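Long-range contact in beta-N-acetylhexosaminidase (Streptomyces plicatus, PDB 1JAK), which probably removes terminal, non-reducing N-acetylhexosamine residues from beta-linked glycosides by substrate-assisted catalysis, as a family 20 glycoside hydrolase: residues L392-T405 / W414-P428. Residues are numbered along the deposited sequence; the frame is centred on the assembly and turned at random.
Sequences LSPADRTYLDMKYT and WAGYVEVQRSYDWDP. With IFG ((2R,3R,4S,5R)-2-acetamido-3,4-dihydroxy-5-hydroxymethyl-piperidine), chain F.
D396 OD2 is gripped twice: R422 NH2 forms a salt bridge with it, reaching it (2.9 Å) from above the carboxylate plane, and the backbone N of D370 donates a hydrogen bond. The guanidinium groups of R397 and R422 stack flat, planes 10° apart; this pairing of like charges is probably eased by D396 and by D370, whose carboxylate forms salt bridges with both arginines. S423 OG donates a hydrogen bond to R397 O (2.7 Å), and R397 NH1 donates to the carbonyl O of the preceding R422 (3.0 Å), in its plane and on a lone pair. R397 CD also lies over the pyrrole face of W426 in a CH-pi contact, and T398 CG2 touches the indole edge. Farther along, V418 N donates to K403 O (2.9 Å).

At the pocket end M402, folded back at chi2 and chi3 (60° and 61°), lays SD over the five-membered ring of W414, 4.3 Å from its centroid, a Met-aromatic contact in which one pocket residue backs another. O6 of the inhibitor IFG donates to D401 OD2 (2.6 Å) and accepts from W414 NE1 (2.8 Å) at the indole edge; Y399 OH donates to its acetamide O7.

The contact thus ties the pocket loop after strand 389-392 of the catalytic (beta/alpha)8 (TIM) barrel to helix 420-424 and its flanks. Strand 440-447 lies beside the loop; helix 465-474 meets T398, L400, Y404 and W426, and helix 482-490 meets V420, Q421 and Y424.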
ATOM      1  N   LEU A 392       7.447  -9.050   3.499  1.00  6.94           N
ATOM      2  CA  LEU A 392       8.373  -9.147   2.377  1.00  7.46           C
ATOM      3  C   LEU A 392       8.202  -8.084   1.300  1.00  7.89           C
ATOM      4  O   LEU A 392       7.133  -7.957   0.712  1.00  7.67           O
ATOM      5  CB  LEU A 392       8.268 -10.533   1.732  1.00  8.19           C
ATOM      6  CG  LEU A 392       8.538 -11.726   2.657  1.00  8.92           C
ATOM      7  CD1 LEU A 392       8.402 -13.018   1.864  1.00 10.81           C
ATOM      8  CD2 LEU A 392       9.934 -11.614   3.261  1.00 10.70           C
ATOM      9  N   SER A 393       9.270  -7.325   1.056  1.00  7.77           N
ATOM     10  CA  SER A 393       9.283  -6.286   0.027  1.00  7.14           C
ATOM     11  C   SER A 393      10.709  -6.194  -0.528  1.00  7.67           C
ATOM     12  O   SER A 393      11.391  -5.179  -0.361  1.00  8.36           O
ATOM     13  CB  SER A 393       8.847  -4.930   0.607  1.00  7.66           C
ATOM     14  OG  SER A 393       9.763  -4.455   1.580  1.00  7.85           O
ATOM     15  N   PRO A 394      11.174  -7.259  -1.205  1.00  8.00           N
ATOM     16  CA  PRO A 394      12.520  -7.318  -1.787  1.00  7.12           C
ATOM     17  C   PRO A 394      12.779  -6.138  -2.718  1.00  7.88           C
ATOM     18  O   PRO A 394      11.953  -5.823  -3.573  1.00  6.92           O
ATOM     19  CB  PRO A 394      12.521  -8.652  -2.539  1.00  6.70           C
ATOM     20  CG  PRO A 394      11.483  -9.473  -1.797  1.00  7.56           C
ATOM     21  CD  PRO A 394      10.396  -8.459  -1.560  1.00  6.85           C
ATOM     22  N   ALA A 395      13.933  -5.499  -2.554  1.00  7.04           N
ATOM     23  CA  ALA A 395      14.278  -4.342  -3.374  1.00  7.81           C
ATOM     24  C   ALA A 395      14.385  -4.660  -4.863  1.00  6.75           C
ATOM     25  O   ALA A 395      14.229  -3.769  -5.698  1.00  6.68           O
ATOM     26  CB  ALA A 395      15.581  -3.718  -2.876  1.00  7.81           C
ATOM     27  N   ASP A 396      14.656  -5.918  -5.199  1.00  6.74           N
ATOM     28  CA  ASP A 396      14.761  -6.307  -6.598  1.00  7.84           C
ATOM     29  C   ASP A 396      13.485  -7.005  -7.070  1.00  8.07           C
ATOM     30  O   ASP A 396      13.495  -7.747  -8.056  1.00  7.22           O
ATOM     31  CB  ASP A 396      15.991  -7.207  -6.816  1.00  8.65           C
ATOM     32  CG  ASP A 396      15.936  -8.497  -6.012  1.00  9.18           C
ATOM     33  OD1 ASP A 396      15.125  -8.600  -5.068  1.00  9.20           O
ATOM     34  OD2 ASP A 396      16.731  -9.411  -6.325  1.00  9.84           O
ATOM     35  N   ARG A 397      12.387  -6.751  -6.359  1.00  7.86           N
ATOM     36  CA  ARG A 397      11.095  -7.341  -6.698  1.00  7.39           C
ATOM     37  C   ARG A 397       9.932  -6.355  -6.599  1.00  7.45           C
ATOM     38  O   ARG A 397       9.235  -6.108  -7.585  1.00  9.29           O
ATOM     39  CB  ARG A 397      10.774  -8.515  -5.769  1.00  9.16           C
ATOM     40  CG  ARG A 397      11.786  -9.640  -5.767  1.00 11.10           C
ATOM     41  CD  ARG A 397      11.641 -10.522  -6.981  1.00 11.74           C
ATOM     42  NE  ARG A 397      12.594 -11.629  -6.939  1.00 13.02           N
ATOM     43  CZ  ARG A 397      12.614 -12.627  -7.813  1.00 14.26           C
ATOM     44  NH1 ARG A 397      11.727 -12.666  -8.799  1.00 12.16           N
ATOM     45  NH2 ARG A 397      13.532 -13.582  -7.709  1.00 13.06           N
ATOM     46  N   THR A 398       9.723  -5.799  -5.407  1.00  7.04           N
ATOM     47  CA  THR A 398       8.589  -4.905  -5.188  1.00  5.84           C
ATOM     48  C   THR A 398       8.855  -3.422  -4.946  1.00  6.55           C
ATOM     49  O   THR A 398       7.939  -2.686  -4.572  1.00  5.85           O
ATOM     50  CB  THR A 398       7.710  -5.429  -4.036  1.00  8.22           C
ATOM     51  OG1 THR A 398       8.404  -5.279  -2.792  1.00 10.23           O
ATOM     52  CG2 THR A 398       7.382  -6.905  -4.251  1.00  9.70           C
ATOM     53  N   TYR A 399      10.093  -2.980  -5.140  1.00  5.44           N
ATOM     54  CA  TYR A 399      10.409  -1.563  -4.987  1.00  6.03           C
ATOM     55  C   TYR A 399       9.964  -0.915  -6.298  1.00  6.83           C
ATOM     56  O   TYR A 399      10.607  -1.081  -7.338  1.00  7.76           O
ATOM     57  CB  TYR A 399      11.914  -1.381  -4.755  1.00  5.23           C
ATOM     58  CG  TYR A 399      12.289  -1.328  -3.290  1.00  5.80           C
ATOM     59  CD1 TYR A 399      11.616  -2.109  -2.347  1.00  5.10           C
ATOM     60  CD2 TYR A 399      13.302  -0.480  -2.842  1.00  6.17           C
ATOM     61  CE1 TYR A 399      11.938  -2.040  -0.994  1.00  5.79           C
ATOM     62  CE2 TYR A 399      13.633  -0.404  -1.488  1.00  6.19           C
ATOM     63  CZ  TYR A 399      12.942  -1.184  -0.572  1.00  5.90           C
ATOM     64  OH  TYR A 399      13.228  -1.088   0.767  1.00  6.06           O
ATOM     65  N   LEU A 400       8.849  -0.190  -6.246  1.00  6.65           N
ATOM     66  CA  LEU A 400       8.287   0.433  -7.439  1.00  6.35           C
ATOM     67  C   LEU A 400       9.088   1.589  -8.032  1.00  6.04           C
ATOM     68  O   LEU A 400       8.783   2.052  -9.128  1.00  7.46           O
ATOM     69  CB  LEU A 400       6.846   0.873  -7.153  1.00  6.69           C
ATOM     70  CG  LEU A 400       5.938  -0.276  -6.698  1.00  7.02           C
ATOM     71  CD1 LEU A 400       4.614   0.282  -6.197  1.00  7.48           C
ATOM     72  CD2 LEU A 400       5.702  -1.256  -7.852  1.00  7.04           C
ATOM     73  N   ASP A 401      10.105   2.056  -7.312  1.00  6.53           N
ATOM     74  CA  ASP A 401      10.946   3.137  -7.816  1.00  7.08           C
ATOM     75  C   ASP A 401      12.078   2.579  -8.675  1.00  6.21           C
ATOM     76  O   ASP A 401      12.812   3.338  -9.304  1.00  7.31           O
ATOM     77  CB  ASP A 401      11.543   3.940  -6.655  1.00  6.67           C
ATOM     78  CG  ASP A 401      12.467   3.106  -5.785  1.00  7.45           C
ATOM     79  OD1 ASP A 401      12.062   1.998  -5.381  1.00  7.56           O
ATOM     80  OD2 ASP A 401      13.595   3.558  -5.498  1.00  7.19           O
ATOM     81  N   MET A 402      12.224   1.257  -8.706  1.00  6.23           N
ATOM     82  CA  MET A 402      13.302   0.659  -9.491  1.00  6.90           C
ATOM     83  C   MET A 402      12.973   0.626 -10.981  1.00  7.61           C
ATOM     84  O   MET A 402      11.857   0.295 -11.379  1.00  7.71           O
ATOM     85  CB  MET A 402      13.613  -0.756  -8.989  1.00  7.30           C
ATOM     86  CG  MET A 402      15.106  -1.097  -8.981  1.00  7.99           C
ATOM     87  SD  MET A 402      16.085  -0.002  -7.915  1.00  7.56           S
ATOM     88  CE  MET A 402      15.340  -0.335  -6.309  1.00  7.79           C
ATOM     89  N   LYS A 403      13.951   0.991 -11.803  1.00  7.17           N
ATOM     90  CA  LYS A 403      13.772   1.007 -13.251  1.00  7.34           C
ATOM     91  C   LYS A 403      13.403  -0.357 -13.820  1.00  7.56           C
ATOM     92  O   LYS A 403      13.844  -1.393 -13.320  1.00  8.44           O
ATOM     93  CB  LYS A 403      15.053   1.491 -13.936  1.00  6.86           C
ATOM     94  CG  LYS A 403      15.390   2.947 -13.675  1.00  7.42           C
ATOM     95  CD  LYS A 403      16.649   3.348 -14.433  1.00  9.95           C
ATOM     96  CE  LYS A 403      17.006   4.806 -14.182  1.00 12.37           C
ATOM     97  NZ  LYS A 403      18.231   5.202 -14.935  1.00 17.18           N
ATOM     98  N   TYR A 404      12.599  -0.344 -14.880  1.00  8.34           N
ATOM     99  CA  TYR A 404      12.180  -1.569 -15.555  1.00  9.23           C
ATOM    100  C   TYR A 404      13.346  -2.083 -16.393  1.00  9.60           C
ATOM    101  O   TYR A 404      13.593  -3.291 -16.471  1.00  9.87           O
ATOM    102  CB  TYR A 404      11.008  -1.284 -16.489  1.00  8.60           C
ATOM    103  CG  TYR A 404       9.788  -0.721 -15.809  1.00  9.52           C
ATOM    104  CD1 TYR A 404       8.917  -1.547 -15.101  1.00 10.14           C
ATOM    105  CD2 TYR A 404       9.486   0.637 -15.901  1.00  8.77           C
ATOM    106  CE1 TYR A 404       7.768  -1.036 -14.506  1.00  9.75           C
ATOM    107  CE2 TYR A 404       8.343   1.160 -15.309  1.00  8.15           C
ATOM    108  CZ  TYR A 404       7.486   0.319 -14.618  1.00 10.41           C
ATOM    109  OH  TYR A 404       6.333   0.821 -14.065  1.00 10.34           O
ATOM    110  N   THR A 405      14.037  -1.147 -17.037  1.00  9.73           N
ATOM    111  CA  THR A 405      15.188  -1.447 -17.880  1.00 10.28           C
ATOM    112  C   THR A 405      16.142  -0.265 -17.805  1.00 10.55           C
ATOM    113  O   THR A 405      15.831   0.759 -17.194  1.00  9.38           O
ATOM    114  CB  THR A 405      14.796  -1.628 -19.364  1.00 11.09           C
ATOM    115  OG1 THR A 405      14.415  -0.360 -19.917  1.00 12.34           O
ATOM    116  CG2 THR A 405      13.642  -2.609 -19.502  1.00 12.80           C
ATOM    117  N   TRP A 414      20.104   0.816  -8.540  1.00  7.07           N
ATOM    118  CA  TRP A 414      21.054   0.169  -7.640  1.00  6.69           C
ATOM    119  C   TRP A 414      20.734  -1.296  -7.341  1.00  6.95           C
ATOM    120  O   TRP A 414      21.634  -2.078  -7.031  1.00  7.32           O
ATOM    121  CB  TRP A 414      21.166   0.953  -6.326  1.00  7.25           C
ATOM    122  CG  TRP A 414      19.912   0.951  -5.505  1.00  6.77           C
ATOM    123  CD1 TRP A 414      18.907   1.880  -5.532  1.00  6.18           C
ATOM    124  CD2 TRP A 414      19.521  -0.038  -4.547  1.00  5.69           C
ATOM    125  NE1 TRP A 414      17.915   1.527  -4.644  1.00  6.53           N
ATOM    126  CE2 TRP A 414      18.267   0.354  -4.028  1.00  6.27           C
ATOM    127  CE3 TRP A 414      20.109  -1.221  -4.076  1.00  6.25           C
ATOM    128  CZ2 TRP A 414      17.588  -0.395  -3.059  1.00  4.91           C
ATOM    129  CZ3 TRP A 414      19.436  -1.966  -3.112  1.00  7.18           C
ATOM    130  CH2 TRP A 414      18.186  -1.548  -2.614  1.00  7.27           C
ATOM    131  N   ALA A 415      19.460  -1.669  -7.430  1.00  6.91           N
ATOM    132  CA  ALA A 415      19.052  -3.046  -7.166  1.00  8.04           C
ATOM    133  C   ALA A 415      18.887  -3.808  -8.475  1.00  8.44           C
ATOM    134  O   ALA A 415      18.227  -4.854  -8.522  1.00 10.44           O
ATOM    135  CB  ALA A 415      17.735  -3.066  -6.380  1.00  9.75           C
ATOM    136  N   GLY A 416      19.503  -3.288  -9.532  1.00  7.85           N
ATOM    137  CA  GLY A 416      19.390  -3.914 -10.836  1.00  8.39           C
ATOM    138  C   GLY A 416      18.087  -3.457 -11.460  1.00  9.05           C
ATOM    139  O   GLY A 416      17.470  -2.512 -10.974  1.00 10.87           O
ATOM    140  N   TYR A 417      17.665  -4.119 -12.531  1.00  7.71           N
ATOM    141  CA  TYR A 417      16.421  -3.758 -13.199  1.00  7.90           C
ATOM    142  C   TYR A 417      15.326  -4.725 -12.794  1.00  8.05           C
ATOM    143  O   TYR A 417      15.590  -5.891 -12.504  1.00  9.24           O
ATOM    144  CB  TYR A 417      16.631  -3.752 -14.714  1.00  8.77           C
ATOM    145  CG  TYR A 417      17.636  -2.704 -15.110  1.00  9.53           C
ATOM    146  CD1 TYR A 417      17.397  -1.361 -14.835  1.00 10.44           C
ATOM    147  CD2 TYR A 417      18.864  -3.055 -15.672  1.00 11.93           C
ATOM    148  CE1 TYR A 417      18.352  -0.389 -15.097  1.00 12.49           C
ATOM    149  CE2 TYR A 417      19.833  -2.084 -15.942  1.00 11.73           C
ATOM    150  CZ  TYR A 417      19.567  -0.753 -15.646  1.00 12.05           C
ATOM    151  OH  TYR A 417      20.508   0.222 -15.887  1.00 13.96           O
ATOM    152  N   VAL A 418      14.093  -4.237 -12.761  1.00  7.46           N
ATOM    153  CA  VAL A 418      12.982  -5.076 -12.344  1.00  8.70           C
ATOM    154  C   VAL A 418      11.797  -4.971 -13.289  1.00  9.35           C
ATOM    155  O   VAL A 418      10.968  -4.069 -13.164  1.00  8.49           O
ATOM    156  CB  VAL A 418      12.536  -4.698 -10.911  1.00  8.26           C
ATOM    157  CG1 VAL A 418      11.408  -5.613 -10.444  1.00  8.15           C
ATOM    158  CG2 VAL A 418      13.728  -4.795  -9.957  1.00  8.69           C
ATOM    159  N   GLU A 419      11.732  -5.887 -14.252  1.00  9.03           N
ATOM    160  CA  GLU A 419      10.621  -5.901 -15.192  1.00  8.79           C
ATOM    161  C   GLU A 419       9.392  -6.478 -14.505  1.00  8.93           C
ATOM    162  O   GLU A 419       9.452  -6.935 -13.361  1.00  8.65           O
ATOM    163  CB  GLU A 419      10.963  -6.720 -16.442  1.00  8.72           C
ATOM    164  CG  GLU A 419      11.322  -5.871 -17.666  1.00  9.91           C
ATOM    165  CD  GLU A 419      10.110  -5.224 -18.333  1.00 11.30           C
ATOM    166  OE1 GLU A 419       8.987  -5.339 -17.797  1.00 10.97           O
ATOM    167  OE2 GLU A 419      10.283  -4.597 -19.403  1.00 10.29           O
ATOM    168  N   VAL A 420       8.275  -6.456 -15.215  1.00  9.13           N
ATOM    169  CA  VAL A 420       7.019  -6.941 -14.668  1.00  8.80           C
ATOM    170  C   VAL A 420       7.043  -8.400 -14.218  1.00  8.67           C
ATOM    171  O   VAL A 420       6.555  -8.720 -13.136  1.00  8.59           O
ATOM    172  CB  VAL A 420       5.886  -6.725 -15.681  1.00  9.36           C
ATOM    173  CG1 VAL A 420       4.551  -7.140 -15.075  1.00  9.78           C
ATOM    174  CG2 VAL A 420       5.850  -5.257 -16.091  1.00  9.32           C
ATOM    175  N   GLN A 421       7.614  -9.291 -15.022  1.00  9.31           N
ATOM    176  CA  GLN A 421       7.644 -10.691 -14.616  1.00  9.89           C
ATOM    177  C   GLN A 421       8.447 -10.905 -13.340  1.00  9.83           C
ATOM    178  O   GLN A 421       8.005 -11.613 -12.440  1.00  9.78           O
ATOM    179  CB  GLN A 421       8.195 -11.594 -15.728  1.00 11.62           C
ATOM    180  CG  GLN A 421       8.258 -13.057 -15.291  1.00 14.37           C
ATOM    181  CD  GLN A 421       8.601 -14.022 -16.412  1.00 15.89           C
ATOM    182  OE1 GLN A 421       8.883 -13.620 -17.541  1.00 18.50           O
ATOM    183  NE2 GLN A 421       8.581 -15.312 -16.096  1.00 16.94           N
ATOM    184  N   ARG A 422       9.622 -10.289 -13.246  1.00  9.49           N
ATOM    185  CA  ARG A 422      10.443 -10.458 -12.051  1.00  9.75           C
ATOM    186  C   ARG A 422       9.706 -10.008 -10.790  1.00  9.38           C
ATOM    187  O   ARG A 422       9.788 -10.650  -9.744  1.00  8.70           O
ATOM    188  CB  ARG A 422      11.757  -9.675 -12.170  1.00  9.70           C
ATOM    189  CG  ARG A 422      12.687  -9.897 -10.975  1.00 10.26           C
ATOM    190  CD  ARG A 422      13.965  -9.078 -11.071  1.00 11.97           C
ATOM    191  NE  ARG A 422      14.887  -9.390  -9.979  1.00 11.30           N
ATOM    192  CZ  ARG A 422      15.592 -10.515  -9.892  1.00 16.05           C
ATOM    193  NH1 ARG A 422      15.486 -11.444 -10.836  1.00 16.57           N
ATOM    194  NH2 ARG A 422      16.403 -10.713  -8.861  1.00 16.70           N
ATOM    195  N   SER A 423       8.975  -8.905 -10.895  1.00  9.05           N
ATOM    196  CA  SER A 423       8.242  -8.374  -9.754  1.00  8.96           C
ATOM    197  C   SER A 423       7.141  -9.314  -9.265  1.00  8.94           C
ATOM    198  O   SER A 423       6.849  -9.372  -8.073  1.00  9.07           O
ATOM    199  CB  SER A 423       7.632  -7.018 -10.122  1.00  9.99           C
ATOM    200  OG  SER A 423       6.984  -6.430  -9.009  1.00 11.43           O
ATOM    201  N   TYR A 424       6.552 -10.063 -10.193  1.00  9.76           N
ATOM    202  CA  TYR A 424       5.451 -10.979  -9.891  1.00 11.20           C
ATOM    203  C   TYR A 424       5.815 -12.441  -9.655  1.00 11.64           C
ATOM    204  O   TYR A 424       5.228 -13.108  -8.799  1.00 10.78           O
ATOM    205  CB  TYR A 424       4.437 -10.929 -11.045  1.00  9.26           C
ATOM    206  CG  TYR A 424       3.320 -11.953 -10.967  1.00 10.10           C
ATOM    207  CD1 TYR A 424       2.187 -11.718 -10.189  1.00  9.79           C
ATOM    208  CD2 TYR A 424       3.398 -13.158 -11.671  1.00  9.63           C
ATOM    209  CE1 TYR A 424       1.156 -12.654 -10.111  1.00 10.39           C
ATOM    210  CE2 TYR A 424       2.371 -14.108 -11.597  1.00 11.15           C
ATOM    211  CZ  TYR A 424       1.254 -13.847 -10.818  1.00 10.00           C
ATOM    212  OH  TYR A 424       0.226 -14.762 -10.750  1.00 10.80           O
ATOM    213  N   ASP A 425       6.787 -12.926 -10.414  1.00 13.27           N
ATOM    214  CA  ASP A 425       7.169 -14.331 -10.387  1.00 13.69           C
ATOM    215  C   ASP A 425       7.931 -14.925  -9.201  1.00 13.40           C
ATOM    216  O   ASP A 425       9.064 -15.383  -9.348  1.00 14.74           O
ATOM    217  CB  ASP A 425       7.909 -14.651 -11.687  1.00 14.60           C
ATOM    218  CG  ASP A 425       7.593 -16.037 -12.212  1.00 17.27           C
ATOM    219  OD1 ASP A 425       6.712 -16.713 -11.635  1.00 16.40           O
ATOM    220  OD2 ASP A 425       8.223 -16.442 -13.212  1.00 17.72           O
ATOM    221  N   TRP A 426       7.298 -14.929  -8.034  1.00 11.58           N
ATOM    222  CA  TRP A 426       7.889 -15.522  -6.838  1.00 11.93           C
ATOM    223  C   TRP A 426       6.801 -15.896  -5.834  1.00 12.59           C
ATOM    224  O   TRP A 426       5.644 -15.498  -5.984  1.00 13.13           O
ATOM    225  CB  TRP A 426       8.940 -14.596  -6.199  1.00 11.91           C
ATOM    226  CG  TRP A 426       8.483 -13.209  -5.846  1.00 10.18           C
ATOM    227  CD1 TRP A 426       8.193 -12.192  -6.711  1.00 11.59           C
ATOM    228  CD2 TRP A 426       8.298 -12.679  -4.527  1.00  9.36           C
ATOM    229  NE1 TRP A 426       7.841 -11.061  -6.011  1.00  9.13           N
ATOM    230  CE2 TRP A 426       7.895 -11.333  -4.670  1.00  9.61           C
ATOM    231  CE3 TRP A 426       8.433 -13.211  -3.238  1.00  9.60           C
ATOM    232  CZ2 TRP A 426       7.624 -10.510  -3.571  1.00  9.63           C
ATOM    233  CZ3 TRP A 426       8.165 -12.393  -2.144  1.00  9.84           C
ATOM    234  CH2 TRP A 426       7.763 -11.054  -2.320  1.00 11.53           C
ATOM    235  N   ASP A 427       7.173 -16.679  -4.824  1.00 11.80           N
ATOM    236  CA  ASP A 427       6.235 -17.149  -3.807  1.00 12.79           C
ATOM    237  C   ASP A 427       6.689 -16.707  -2.417  1.00 11.79           C
ATOM    238  O   ASP A 427       7.731 -17.147  -1.931  1.00 12.11           O
ATOM    239  CB  ASP A 427       6.159 -18.683  -3.875  1.00 14.10           C
ATOM    240  CG  ASP A 427       5.195 -19.282  -2.862  1.00 16.22           C
ATOM    241  OD1 ASP A 427       4.589 -18.534  -2.067  1.00 13.93           O
ATOM    242  OD2 ASP A 427       5.047 -20.524  -2.867  1.00 19.36           O
ATOM    243  N   PRO A 428       5.914 -15.827  -1.759  1.00 11.16           N
ATOM    244  CA  PRO A 428       6.281 -15.352  -0.420  1.00 10.00           C
ATOM    245  C   PRO A 428       6.563 -16.465   0.595  1.00 11.63           C
ATOM    246  O   PRO A 428       7.425 -16.319   1.459  1.00 11.31           O
ATOM    247  CB  PRO A 428       5.079 -14.504  -0.013  1.00 10.68           C
ATOM    248  CG  PRO A 428       4.604 -13.948  -1.324  1.00  9.93           C
ATOM    249  CD  PRO A 428       4.695 -15.148  -2.242  1.00 11.25           C
TER
HETATM  250  N1  IFG F 601      16.868   2.397   0.285  1.00  7.82           N
HETATM  251  C2  IFG F 601      16.309   3.334   1.293  1.00  7.93           C
HETATM  252  C3  IFG F 601      15.115   4.244   0.791  1.00  7.19           C
HETATM  253  C4  IFG F 601      15.283   4.747  -0.659  1.00  7.77           C
HETATM  254  C5  IFG F 601      15.570   3.544  -1.559  1.00  7.32           C
HETATM  255  C6  IFG F 601      15.714   3.856  -3.045  1.00  7.71           C
HETATM  256  C7  IFG F 601      15.049   1.495   2.336  1.00  7.39           C
HETATM  257  C8  IFG F 601      14.519   0.674   3.484  1.00  6.95           C
HETATM  258  C9  IFG F 601      16.827   2.773  -1.137  1.00  6.67           C
HETATM  259  N2  IFG F 601      15.874   2.574   2.486  1.00  6.65           N
HETATM  260  O7  IFG F 601      14.715   1.140   1.215  1.00  6.85           O
HETATM  261  O3  IFG F 601      14.973   5.356   1.665  1.00  6.78           O
HETATM  262  O4  IFG F 601      16.394   5.641  -0.707  1.00  9.48           O
HETATM  263  O6  IFG F 601      15.469   2.703  -3.843  1.00  6.35           O
HETATM  264  O   HOH W   1      20.168   2.910 -15.423  1.00 18.44           O